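Local coordinates for protein phosphatidylserine synthase (Haemophilus influenzae, PDB 3HSI) that belongs by name and family to the phospholipase D superfamily, whose members are alpha/beta proteins with mixed sheets flanked by helices, at residues L19-L24 with K239-L244; D150-S155 with E182-M187; Y232-A237 with V246-G251; Y374-G379 with G394-D399. All blocks are in the same frame, centred on the assembly; numbering follows the deposited sequence.

Interaction 1: L19-L24 with K239-L244; sequences LPFLAL and KLPNVL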
loop_
_atom_site.group_PDB
_atom_site.type_symbol
_atom_site.label_atom_id
_atom_site.label_comp_id
_atom_site.label_asym_id
_atom_site.label_seq_id
_atom_site.Cartn_x
_atom_site.Cartn_y
_atom_site.Cartn_z
ATOM N N LEU C 19 -26.689 3.760 13.860
ATOM C CA LEU C 19 -26.529 4.890 12.919
ATOM C C LEU C 19 -27.541 6.017 13.135
ATOM O O LEU C 19 -28.705 5.752 13.411
ATOM C CB LEU C 19 -26.600 4.419 11.453
ATOM C CG LEU C 19 -25.423 3.505 11.074
ATOM C CD1 LEU C 19 -25.556 3.034 9.648
ATOM C CD2 LEU C 19 -24.073 4.234 11.269
ATOM N N PRO C 20 -27.087 7.278 13.019
ATOM C CA PRO C 20 -28.007 8.410 13.052
ATOM C C PRO C 20 -28.563 8.673 11.652
ATOM O O PRO C 20 -27.857 8.482 10.661
ATOM C CB PRO C 20 -27.108 9.578 13.499
ATOM C CG PRO C 20 -25.751 9.265 12.912
ATOM C CD PRO C 20 -25.660 7.716 12.960
ATOM N N PHE C 21 -29.817 9.086 11.575
ATOM C CA PHE C 21 -30.496 9.172 10.304
ATOM C C PHE C 21 -31.308 10.433 10.290
ATOM O O PHE C 21 -31.891 10.793 11.290
ATOM C CB PHE C 21 -31.465 8.007 10.119
ATOM C CG PHE C 21 -30.835 6.796 9.529
ATOM C CD1 PHE C 21 -30.617 6.715 8.147
ATOM C CD2 PHE C 21 -30.469 5.719 10.355
ATOM C CE1 PHE C 21 -29.990 5.583 7.586
ATOM C CE2 PHE C 21 -29.869 4.567 9.810
ATOM C CZ PHE C 21 -29.623 4.500 8.416
ATOM N N LEU C 22 -31.340 11.077 9.137
ATOM C CA LEU C 22 -32.089 12.297 8.939
ATOM C C LEU C 22 -33.294 11.995 8.043
ATOM O O LEU C 22 -33.165 11.365 6.980
ATOM C CB LEU C 22 -31.145 13.310 8.293
ATOM C CG LEU C 22 -31.646 14.541 7.550
ATOM C CD1 LEU C 22 -32.384 15.533 8.464
ATOM C CD2 LEU C 22 -30.419 15.209 6.889
ATOM N N ALA C 23 -34.458 12.449 8.477
ATOM C CA ALA C 23 -35.723 12.175 7.798
ATOM C C ALA C 23 -35.775 12.790 6.411
ATOM O O ALA C 23 -35.331 13.914 6.199
ATOM C CB ALA C 23 -36.899 12.642 8.653
ATOM N N LEU C 24 -36.305 12.047 5.458
ATOM C CA LEU C 24 -36.259 12.449 4.061
ATOM C C LEU C 24 -37.608 12.175 3.413
ATOM O O LEU C 24 -38.040 11.029 3.397
ATOM C CB LEU C 24 -35.224 11.561 3.390
ATOM C CG LEU C 24 -34.118 12.001 2.462
ATOM C CD1 LEU C 24 -33.465 10.711 2.021
ATOM C CD2 LEU C 24 -34.676 12.717 1.272
ATOM N N LYS C 239 -31.886 7.661 15.920
ATOM C CA LYS C 239 -31.674 6.242 15.663
ATOM C C LYS C 239 -33.015 5.550 15.362
ATOM O O LYS C 239 -34.061 5.977 15.853
ATOM C CB LYS C 239 -30.994 5.596 16.855
ATOM C CG LYS C 239 -29.528 5.933 16.959
ATOM C CD LYS C 239 -29.021 5.466 18.288
ATOM C CE LYS C 239 -27.644 5.993 18.612
ATOM N NZ LYS C 239 -27.341 5.398 19.949
ATOM N N LEU C 240 -32.970 4.518 14.519
ATOM C CA LEU C 240 -34.166 3.746 14.122
ATOM C C LEU C 240 -35.422 4.589 13.862
ATOM O O LEU C 240 -36.450 4.388 14.510
ATOM C CB LEU C 240 -34.471 2.639 15.141
ATOM C CG LEU C 240 -33.417 1.518 15.215
ATOM C CD1 LEU C 240 -33.820 0.486 16.256
ATOM C CD2 LEU C 240 -33.220 0.835 13.874
ATOM N N PRO C 241 -35.350 5.526 12.904
ATOM C CA PRO C 241 -36.573 6.276 12.637
ATOM C C PRO C 241 -37.602 5.353 11.992
ATOM O O PRO C 241 -37.272 4.251 11.545
ATOM C CB PRO C 241 -36.122 7.335 11.649
ATOM C CG PRO C 241 -35.035 6.663 10.883
ATOM C CD PRO C 241 -34.307 5.800 11.898
ATOM N N ASN C 242 -38.845 5.794 11.966
ATOM C CA ASN C 242 -39.898 4.980 11.406
ATOM C C ASN C 242 -40.311 5.551 10.043
ATOM O O ASN C 242 -41.447 5.405 9.605
ATOM C CB ASN C 242 -41.092 4.922 12.378
ATOM C CG ASN C 242 -42.175 3.959 11.897
ATOM O OD1 ASN C 242 -41.879 3.011 11.149
ATOM N ND2 ASN C 242 -43.440 4.202 12.296
ATOM N N VAL C 243 -39.379 6.234 9.393
ATOM C CA VAL C 243 -39.696 7.000 8.192
ATOM C C VAL C 243 -38.463 6.938 7.321
ATOM O O VAL C 243 -37.345 6.744 7.834
ATOM C CB VAL C 243 -40.111 8.485 8.538
ATOM C CG1 VAL C 243 -38.902 9.339 8.936
ATOM C CG2 VAL C 243 -40.831 9.129 7.370
ATOM N N LEU C 244 -38.671 7.064 6.014
ATOM C CA LEU C 244 -37.592 7.137 5.031
ATOM C C LEU C 244 -36.518 8.152 5.477
ATOM O O LEU C 244 -36.855 9.283 5.863
ATOM C CB LEU C 244 -38.188 7.570 3.690
ATOM C CG LEU C 244 -37.202 7.845 2.540
ATOM C CD1 LEU C 244 -36.369 6.581 2.179
ATOM C CD2 LEU C 244 -37.975 8.363 1.356
HETATM O O HOH W 1 -30.406 3.624 13.487
#
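L24 N donates to L244 O across 2.8 Å, with an N-H...O angle of 154°. This is the one direct backbone hydrogen bond between the two segments. It sits at the edge of a large mixed sheet of the phospholipase D fold. Strand 22-23 pairs there with strand 245-252, and L22 bonds to V246 just beyond the contact. The donor lies 28° out of the L244 carbonyl plane.

The same pair packs closely through its other atoms. L244 CG is anti to its backbone N (chi1 174°), and this lays the side chain along the L24 carbonyl, with CD2 3.4 Å from L24 O. I29, on strand 29-31 of the second sheet, touches both leucines.

Further along, V243 CG1 meets A23 CB at 3.9 Å, where A23 is exposed and V243 partly so. P241 supplies the next bump. Its CG lies 3.9 Å from F21 CB, and its CD approaches the ring obliquely. The proline and the phenylalanine side chain cross at about a right angle. F21 also meets the ring of Y398 and packs on S247, so P241 packs on a residue that itself rests on the sheet.

At the far end a water links the backbones. It accepts from L240 N at 2.9 Å and probably donates to L19 O. The same water lies at the edge of the F21 ring, in its plane. Beside it the extended chain of K239 runs past the L19 carbonyl, and K239 CG comes within 3.6 Å of L19 O.

Interaction 2: D150-S155 with E182-M187; sequences DTVLYS and ELADSM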
loop_
_atom_site.group_PDB
_atom_site.type_symbol
_atom_site.label_atom_id
_atom_site.label_comp_id
_atom_site.label_asym_id
_atom_site.label_seq_id
_atom_site.Cartn_x
_atom_site.Cartn_y
_atom_site.Cartn_z
ATOM N N ASP C 150 -29.232 24.234 -1.644
ATOM C CA ASP C 150 -29.768 23.194 -0.758
ATOM C C ASP C 150 -30.086 21.856 -1.485
ATOM O O ASP C 150 -30.817 21.005 -0.943
ATOM C CB ASP C 150 -31.038 23.692 -0.060
ATOM C CG ASP C 150 -30.771 24.758 1.002
ATOM O OD1 ASP C 150 -29.648 24.822 1.571
ATOM O OD2 ASP C 150 -31.719 25.537 1.290
ATOM N N THR C 151 -29.523 21.654 -2.682
ATOM C CA THR C 151 -29.748 20.427 -3.445
ATOM C C THR C 151 -28.468 19.578 -3.593
ATOM O O THR C 151 -27.417 20.091 -4.010
ATOM C CB THR C 151 -30.401 20.767 -4.816
ATOM O OG1 THR C 151 -31.597 21.502 -4.553
ATOM C CG2 THR C 151 -30.787 19.535 -5.602
ATOM N N VAL C 152 -28.550 18.295 -3.224
ATOM C CA VAL C 152 -27.459 17.365 -3.463
ATOM C C VAL C 152 -27.684 16.566 -4.759
ATOM O O VAL C 152 -28.736 15.951 -4.944
ATOM C CB VAL C 152 -27.225 16.420 -2.286
ATOM C CG1 VAL C 152 -26.140 15.415 -2.620
ATOM C CG2 VAL C 152 -26.802 17.201 -1.044
ATOM N N LEU C 153 -26.689 16.588 -5.651
ATOM C CA LEU C 153 -26.677 15.686 -6.799
ATOM C C LEU C 153 -25.540 14.698 -6.561
ATOM O O LEU C 153 -24.377 15.073 -6.576
ATOM C CB LEU C 153 -26.502 16.467 -8.104
ATOM C CG LEU C 153 -26.685 15.724 -9.434
ATOM C CD1 LEU C 153 -28.073 15.056 -9.545
ATOM C CD2 LEU C 153 -26.475 16.661 -10.649
ATOM N N TYR C 154 -25.889 13.447 -6.302
ATOM C CA TYR C 154 -24.899 12.451 -5.924
ATOM C C TYR C 154 -24.704 11.446 -7.056
ATOM O O TYR C 154 -25.680 10.915 -7.592
ATOM C CB TYR C 154 -25.308 11.745 -4.628
ATOM C CG TYR C 154 -24.186 10.927 -4.006
ATOM C CD1 TYR C 154 -23.363 11.471 -3.013
ATOM C CD2 TYR C 154 -23.934 9.601 -4.429
ATOM C CE1 TYR C 154 -22.319 10.720 -2.458
ATOM C CE2 TYR C 154 -22.909 8.861 -3.892
ATOM C CZ TYR C 154 -22.100 9.421 -2.901
ATOM O OH TYR C 154 -21.069 8.673 -2.377
ATOM N N SER C 155 -23.447 11.169 -7.393
ATOM C CA SER C 155 -23.132 10.238 -8.462
ATOM C C SER C 155 -21.669 9.827 -8.435
ATOM O O SER C 155 -20.798 10.599 -8.003
ATOM C CB SER C 155 -23.392 10.872 -9.829
ATOM O OG SER C 155 -23.113 9.926 -10.834
ATOM N N GLU C 182 -30.636 20.303 5.119
ATOM C CA GLU C 182 -29.807 19.834 6.220
ATOM C C GLU C 182 -28.757 18.831 5.695
ATOM O O GLU C 182 -27.601 18.839 6.148
ATOM C CB GLU C 182 -30.688 19.196 7.310
ATOM C CG GLU C 182 -30.501 19.756 8.712
ATOM C CD GLU C 182 -30.544 18.665 9.843
ATOM O OE1 GLU C 182 -31.623 18.525 10.467
ATOM O OE2 GLU C 182 -29.508 17.966 10.111
ATOM N N LEU C 183 -29.138 17.992 4.727
ATOM C CA LEU C 183 -28.146 17.138 4.067
ATOM C C LEU C 183 -27.123 18.006 3.306
ATOM O O LEU C 183 -25.905 17.784 3.399
ATOM C CB LEU C 183 -28.792 16.106 3.098
ATOM C CG LEU C 183 -27.741 15.162 2.436
ATOM C CD1 LEU C 183 -26.983 14.385 3.481
ATOM C CD2 LEU C 183 -28.300 14.161 1.430
ATOM N N ALA C 184 -27.614 19.007 2.581
ATOM C CA ALA C 184 -26.716 19.879 1.844
ATOM C C ALA C 184 -25.742 20.557 2.810
ATOM O O ALA C 184 -24.535 20.519 2.598
ATOM C CB ALA C 184 -27.485 20.915 0.993
ATOM N N ASP C 185 -26.267 21.149 3.879
ATOM C CA ASP C 185 -25.403 21.821 4.874
ATOM C C ASP C 185 -24.372 20.836 5.449
ATOM O O ASP C 185 -23.238 21.179 5.641
ATOM C CB ASP C 185 -26.228 22.410 5.993
ATOM C CG ASP C 185 -27.017 23.639 5.559
ATOM O OD1 ASP C 185 -26.781 24.188 4.440
ATOM O OD2 ASP C 185 -27.893 24.055 6.344
ATOM N N SER C 186 -24.764 19.593 5.667
ATOM C CA SER C 186 -23.850 18.607 6.258
ATOM C C SER C 186 -22.693 18.286 5.325
ATOM O O SER C 186 -21.562 18.098 5.770
ATOM C CB SER C 186 -24.607 17.315 6.571
ATOM O OG SER C 186 -23.713 16.328 7.048
HETATM N N MSE C 187 -22.988 18.214 4.028
HETATM C CA MSE C 187 -21.980 17.876 3.049
HETATM C C MSE C 187 -20.941 19.015 2.823
HETATM O O MSE C 187 -19.708 18.789 2.833
HETATM C CB MSE C 187 -22.668 17.383 1.775
HETATM C CG MSE C 187 -23.388 16.058 2.061
HETATM SE SE MSE C 187 -23.970 15.163 0.454
HETATM C CE MSE C 187 -22.349 14.070 0.201
HETATM O O HOH W 2 -28.940 25.506 3.923
#
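V152 and M187 meet because of how their chains turn. V152 CG1 is anti to its backbone N (chi1 176°), while CG2 lies beside that N, which turns both methyls onto the SE of M187. M187, a selenomethionine, bends at its last torsion (chi3 92°). Its SE then lies 3.8 Å from V152 CG1, with CG2 just as near, and the two side chains cross at about a right angle.

This is a helix laid over a strand, as in other alpha/beta folds. Strand 151-155 falls within the sequence range of the phospholipase D active-site motif. The axes of this strand and of the 182-187 part of helix 181-195 come within 7.6 Å, at 68°. V152 CG2 also reaches L183 CG at 4.1 Å. A184 presses its small CB onto D150 CA at 3.7 Å, where the chain comes closest to the helix. M187 CE touches the edge of the Y154 ring near its plane. The phenol OH of Y154 is hydrogen-bonded to N393, beyond the contact. L395 packs on Y154, L183 and M187, closing the apolar side.

The other end is acidic. D150 OD1 and D185 OD1 stand 4.1 Å apart, their carboxylate planes steeply turned against each other. One water donates to both. R52 forms a salt bridge with D185 OD1 and a long, weak ion pair with D150 OD1. The shared water and R52 would probably ease the repulsion between the two carboxylates.

Interaction 3: Y232-A237 with V246-G251; sequences YSLKSA and VSPLFG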
loop_
_atom_site.group_PDB
_atom_site.type_symbol
_atom_site.label_atom_id
_atom_site.label_comp_id
_atom_site.label_asym_id
_atom_site.label_seq_id
_atom_site.Cartn_x
_atom_site.Cartn_y
_atom_site.Cartn_z
ATOM N N TYR C 232 -19.185 13.151 8.881
ATOM C CA TYR C 232 -20.253 14.119 8.605
ATOM C C TYR C 232 -21.012 14.333 9.913
ATOM O O TYR C 232 -21.010 13.445 10.752
ATOM C CB TYR C 232 -21.204 13.588 7.545
ATOM C CG TYR C 232 -20.616 13.500 6.150
ATOM C CD1 TYR C 232 -20.727 14.569 5.275
ATOM C CD2 TYR C 232 -19.949 12.358 5.712
ATOM C CE1 TYR C 232 -20.208 14.518 4.007
ATOM C CE2 TYR C 232 -19.415 12.294 4.417
ATOM C CZ TYR C 232 -19.569 13.389 3.580
ATOM O OH TYR C 232 -19.062 13.419 2.311
ATOM N N SER C 233 -21.613 15.505 10.107
ATOM C CA SER C 233 -22.450 15.763 11.292
ATOM C C SER C 233 -23.892 16.044 10.879
ATOM O O SER C 233 -24.148 16.652 9.858
ATOM C CB SER C 233 -21.947 16.976 12.088
ATOM O OG SER C 233 -20.742 16.686 12.737
ATOM N N LEU C 234 -24.819 15.587 11.704
ATOM C CA LEU C 234 -26.223 15.827 11.469
ATOM C C LEU C 234 -26.781 16.610 12.646
ATOM O O LEU C 234 -26.339 16.425 13.784
ATOM C CB LEU C 234 -26.952 14.496 11.291
ATOM C CG LEU C 234 -26.576 13.706 10.038
ATOM C CD1 LEU C 234 -27.280 12.358 10.027
ATOM C CD2 LEU C 234 -26.884 14.511 8.759
ATOM N N LYS C 235 -27.736 17.491 12.380
ATOM C CA LYS C 235 -28.369 18.199 13.477
ATOM C C LYS C 235 -29.613 17.512 14.039
ATOM O O LYS C 235 -29.756 17.417 15.257
ATOM C CB LYS C 235 -28.652 19.656 13.111
ATOM C CG LYS C 235 -27.468 20.545 13.358
ATOM C CD LYS C 235 -27.665 21.948 12.809
ATOM C CE LYS C 235 -26.339 22.698 12.902
ATOM N NZ LYS C 235 -25.983 23.445 11.659
ATOM N N SER C 236 -30.521 17.047 13.185
ATOM C CA SER C 236 -31.772 16.501 13.714
ATOM C C SER C 236 -31.940 14.984 13.513
ATOM O O SER C 236 -33.058 14.495 13.285
ATOM C CB SER C 236 -33.015 17.337 13.287
ATOM O OG SER C 236 -33.215 17.350 11.877
ATOM N N ALA C 237 -30.820 14.258 13.660
ATOM C CA ALA C 237 -30.750 12.800 13.474
ATOM C C ALA C 237 -31.273 11.975 14.657
ATOM O O ALA C 237 -31.007 12.280 15.833
ATOM C CB ALA C 237 -29.336 12.381 13.139
ATOM N N VAL C 246 -31.846 9.203 5.663
ATOM C CA VAL C 246 -30.551 9.204 5.021
ATOM C C VAL C 246 -29.445 9.409 6.061
ATOM O O VAL C 246 -29.597 10.195 6.989
ATOM C CB VAL C 246 -30.474 10.245 3.829
ATOM C CG1 VAL C 246 -30.536 11.713 4.335
ATOM C CG2 VAL C 246 -29.214 10.017 3.005
ATOM N N SER C 247 -28.370 8.627 5.939
ATOM C CA SER C 247 -27.195 8.774 6.815
ATOM C C SER C 247 -25.894 8.911 6.003
ATOM O O SER C 247 -25.510 7.966 5.312
ATOM C CB SER C 247 -27.090 7.574 7.761
ATOM O OG SER C 247 -26.141 7.798 8.810
ATOM N N PRO C 248 -25.204 10.083 6.087
ATOM C CA PRO C 248 -24.001 10.336 5.282
ATOM C C PRO C 248 -22.744 9.739 5.916
ATOM O O PRO C 248 -22.496 9.918 7.095
ATOM C CB PRO C 248 -23.886 11.867 5.287
ATOM C CG PRO C 248 -24.431 12.275 6.576
ATOM C CD PRO C 248 -25.568 11.264 6.885
ATOM N N LEU C 249 -21.922 9.092 5.111
ATOM C CA LEU C 249 -20.867 8.217 5.645
ATOM C C LEU C 249 -19.562 8.550 4.972
ATOM O O LEU C 249 -19.569 8.843 3.799
ATOM C CB LEU C 249 -21.229 6.750 5.333
ATOM C CG LEU C 249 -22.484 6.149 5.985
ATOM C CD1 LEU C 249 -22.726 4.720 5.483
ATOM C CD2 LEU C 249 -22.327 6.166 7.534
ATOM N N PHE C 250 -18.448 8.466 5.699
ATOM C CA PHE C 250 -17.107 8.721 5.146
ATOM C C PHE C 250 -16.131 7.601 5.532
ATOM O O PHE C 250 -16.216 7.032 6.600
ATOM C CB PHE C 250 -16.566 10.104 5.582
ATOM C CG PHE C 250 -15.125 10.362 5.165
ATOM C CD1 PHE C 250 -14.807 10.636 3.833
ATOM C CD2 PHE C 250 -14.092 10.285 6.099
ATOM C CE1 PHE C 250 -13.506 10.852 3.438
ATOM C CE2 PHE C 250 -12.778 10.498 5.719
ATOM C CZ PHE C 250 -12.475 10.774 4.387
ATOM N N GLY C 251 -15.203 7.282 4.663
ATOM C CA GLY C 251 -14.162 6.328 5.027
ATOM C C GLY C 251 -12.895 6.611 4.277
ATOM O O GLY C 251 -12.928 6.954 3.083
HETATM O O HOH W 3 -20.069 10.287 8.811
#
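P248 is the bump of this contact, and Y232 and L234 shape the hollow that takes it. The proline CB sits over one face of the Y232 ring, toward its rim. It is 4.1 Å from the centroid and 26° off the ring normal, a CH-pi contact. Its CG nestles against Y232 CB at 3.6 Å. On the next side of the pyrrolidine ring L234 reaches in end-on, with CD1 3.7 Å from P248 CD. L234 CD2 also lies against the same ring.

Y232 CG lies anti to its carbonyl carbon (chi1 -70°), which lays the ring over P248 and toward F250. Its CE2 comes within 3.8 Å of F250 CB, obliquely, and the two side chains cross at about a right angle.

The contact joins the loop after helix 216-229 to strand 245-252 of a mixed sheet of the phospholipase D fold. Helix 181-195 lies alongside, and S186 touches Y232, L234 and P248. Y232 stacks with F190, and its OH is hydrogen-bonded to N393.

Backbone polarity is met by a bridging water. It accepts from Y232 N and donates to P248 O at 3.0 Å, and it lies in the plane of the Y232 ring, at its edge. The water thus supplies the polar link between loop and strand, while the rest of the contact is apolar and depends on shape.

Interaction 4: Y374-G379 with G394-D399; sequences YILLTG and GLLIYD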
loop_
_atom_site.group_PDB
_atom_site.type_symbol
_atom_site.label_atom_id
_atom_site.label_comp_id
_atom_site.label_asym_id
_atom_site.label_seq_id
_atom_site.Cartn_x
_atom_site.Cartn_y
_atom_site.Cartn_z
ATOM N N TYR C 374 -32.485 -1.140 2.943
ATOM C CA TYR C 374 -31.343 -0.230 2.735
ATOM C C TYR C 374 -30.932 -0.109 1.286
ATOM O O TYR C 374 -30.923 -1.108 0.550
ATOM C CB TYR C 374 -30.123 -0.736 3.474
ATOM C CG TYR C 374 -30.294 -0.864 4.965
ATOM C CD1 TYR C 374 -30.159 0.255 5.794
ATOM C CD2 TYR C 374 -30.570 -2.093 5.537
ATOM C CE1 TYR C 374 -30.288 0.161 7.157
ATOM C CE2 TYR C 374 -30.723 -2.211 6.912
ATOM C CZ TYR C 374 -30.568 -1.075 7.711
ATOM O OH TYR C 374 -30.694 -1.173 9.059
ATOM N N ILE C 375 -30.527 1.107 0.920
ATOM C CA ILE C 375 -30.070 1.487 -0.420
ATOM C C ILE C 375 -28.854 2.388 -0.179
ATOM O O ILE C 375 -28.982 3.520 0.285
ATOM C CB ILE C 375 -31.178 2.318 -1.208
ATOM C CG1 ILE C 375 -32.472 1.521 -1.344
ATOM C CG2 ILE C 375 -30.728 2.695 -2.616
ATOM C CD1 ILE C 375 -33.601 2.019 -0.462
ATOM N N LEU C 376 -27.674 1.877 -0.503
ATOM C CA LEU C 376 -26.448 2.628 -0.364
ATOM C C LEU C 376 -26.037 3.261 -1.682
ATOM O O LEU C 376 -25.766 2.551 -2.680
ATOM C CB LEU C 376 -25.321 1.708 0.099
ATOM C CG LEU C 376 -23.960 2.380 0.267
ATOM C CD1 LEU C 376 -24.059 3.494 1.306
ATOM C CD2 LEU C 376 -22.852 1.359 0.662
ATOM N N LEU C 377 -25.973 4.583 -1.668
ATOM C CA LEU C 377 -25.448 5.334 -2.785
ATOM C C LEU C 377 -24.008 5.620 -2.440
ATOM O O LEU C 377 -23.711 6.228 -1.399
ATOM C CB LEU C 377 -26.199 6.656 -2.967
ATOM C CG LEU C 377 -27.717 6.603 -2.798
ATOM C CD1 LEU C 377 -28.334 8.031 -2.828
ATOM C CD2 LEU C 377 -28.386 5.692 -3.808
ATOM N N THR C 378 -23.099 5.195 -3.300
ATOM C CA THR C 378 -21.729 5.320 -2.964
ATOM C C THR C 378 -20.891 5.459 -4.203
ATOM O O THR C 378 -21.276 4.983 -5.281
ATOM C CB THR C 378 -21.278 4.140 -2.081
ATOM O OG1 THR C 378 -19.996 4.422 -1.539
ATOM C CG2 THR C 378 -21.246 2.788 -2.840
ATOM N N GLY C 379 -19.757 6.132 -4.064
ATOM C CA GLY C 379 -18.763 6.114 -5.108
ATOM C C GLY C 379 -17.808 4.950 -4.920
ATOM O O GLY C 379 -16.886 4.785 -5.709
ATOM N N GLY C 394 -20.562 7.889 1.227
ATOM C CA GLY C 394 -21.812 7.249 0.908
ATOM C C GLY C 394 -23.013 7.932 1.532
ATOM O O GLY C 394 -22.908 8.591 2.584
ATOM N N LEU C 395 -24.153 7.797 0.861
ATOM C CA LEU C 395 -25.422 8.126 1.482
ATOM C C LEU C 395 -26.142 6.797 1.702
ATOM O O LEU C 395 -26.517 6.101 0.744
ATOM C CB LEU C 395 -26.237 9.088 0.606
ATOM C CG LEU C 395 -25.528 10.378 0.173
ATOM C CD1 LEU C 395 -26.393 11.240 -0.800
ATOM C CD2 LEU C 395 -25.096 11.212 1.408
ATOM N N LEU C 396 -26.289 6.430 2.964
ATOM C CA LEU C 396 -27.097 5.274 3.300
ATOM C C LEU C 396 -28.536 5.691 3.484
ATOM O O LEU C 396 -28.878 6.392 4.437
ATOM C CB LEU C 396 -26.588 4.521 4.544
ATOM C CG LEU C 396 -27.400 3.256 4.897
ATOM C CD1 LEU C 396 -27.317 2.175 3.781
ATOM C CD2 LEU C 396 -26.980 2.643 6.247
ATOM N N ILE C 397 -29.380 5.242 2.561
ATOM C CA ILE C 397 -30.814 5.435 2.691
ATOM C C ILE C 397 -31.465 4.249 3.447
ATOM O O ILE C 397 -31.271 3.091 3.107
ATOM C CB ILE C 397 -31.482 5.612 1.309
ATOM C CG1 ILE C 397 -30.917 6.862 0.622
ATOM C CG2 ILE C 397 -32.960 5.697 1.467
ATOM C CD1 ILE C 397 -31.254 6.973 -0.830
ATOM N N TYR C 398 -32.204 4.581 4.493
ATOM C CA TYR C 398 -33.002 3.634 5.253
ATOM C C TYR C 398 -34.481 3.869 4.926
ATOM O O TYR C 398 -35.009 4.970 5.138
ATOM C CB TYR C 398 -32.749 3.860 6.734
ATOM C CG TYR C 398 -33.473 2.907 7.666
ATOM C CD1 TYR C 398 -33.500 1.526 7.414
ATOM C CD2 TYR C 398 -34.071 3.383 8.838
ATOM C CE1 TYR C 398 -34.159 0.645 8.289
ATOM C CE2 TYR C 398 -34.729 2.520 9.720
ATOM C CZ TYR C 398 -34.770 1.160 9.431
ATOM O OH TYR C 398 -35.392 0.319 10.294
ATOM N N ASP C 399 -35.131 2.814 4.445
ATOM C CA ASP C 399 -36.502 2.871 3.966
ATOM C C ASP C 399 -37.358 1.794 4.632
ATOM O O ASP C 399 -37.798 0.867 3.958
ATOM C CB ASP C 399 -36.519 2.705 2.440
ATOM C CG ASP C 399 -37.883 2.954 1.834
ATOM O OD1 ASP C 399 -38.732 3.624 2.498
ATOM O OD2 ASP C 399 -38.104 2.455 0.694
#
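I375 and I397 pair their backbones in both directions. I375 N donates to I397 O at 3.0 Å, and I397 N returns a bond to I375 O. L377 and L395 repeat the pattern one step on, where L395 N reaches L377 O at 2.8 Å with the donor in the carbonyl plane. This is the tight part. On the face of I375, L377, L395 and I397, L377 CD1 meets I397 CD1 at 3.7 Å. L377 and I375 also rest on R174, and L395 packs on I178, so strand 171-179 of the other sheet presses on this side.

The strands run antiparallel, at 167°, within the mixed sheet of a PLD-like domain. Strand 245-252 pairs with 391-398 on its other edge, through L249 and G394 among others.

The face of Y374, L376, L396 and Y398 packs otherwise. Helix 258-268 covers much of it, with L266 touching both Y374 and L396. L396 CD1 lies 4.0 Å from Y374 CD1.

At the start of 374-378 and the end of 391-398 the contact opens toward solvent. Y398 is partly exposed. Its ring and that of Y374 are near parallel, with planes at 26°, but slid apart, so they barely overlap. The centroids are 5.2 Å apart, though Y374 CE1 still meets Y398 CD1 at 3.5 Å. Past the strand end, D399 CB lies 4.2 Å from I375 CD1, the two side chains side by side.

Interactions 1, 3 and 4 all reach one mixed sheet. Strand 245-252 serves interaction 3 directly, and its neighbours 22-23 and 391-398 serve interactions 1 and 4. Interaction 2 belongs to the other sheet and its helix, but Y154 comes up against T378 and G394 of interaction 4. Interactions 2, 3 and 4 are buried; interaction 1 is partly exposed. Interaction 4 is the most regular, with paired backbone bonds between strands. Interaction 1 lies farther out and mixes one direct bond, a water and apolar contacts. Interactions 2 and 3 rely on side-chain fit, each with a water bridge. S186 of interaction 2 is hydrogen-bonded to S233 of interaction 3, and E182 probably to S236.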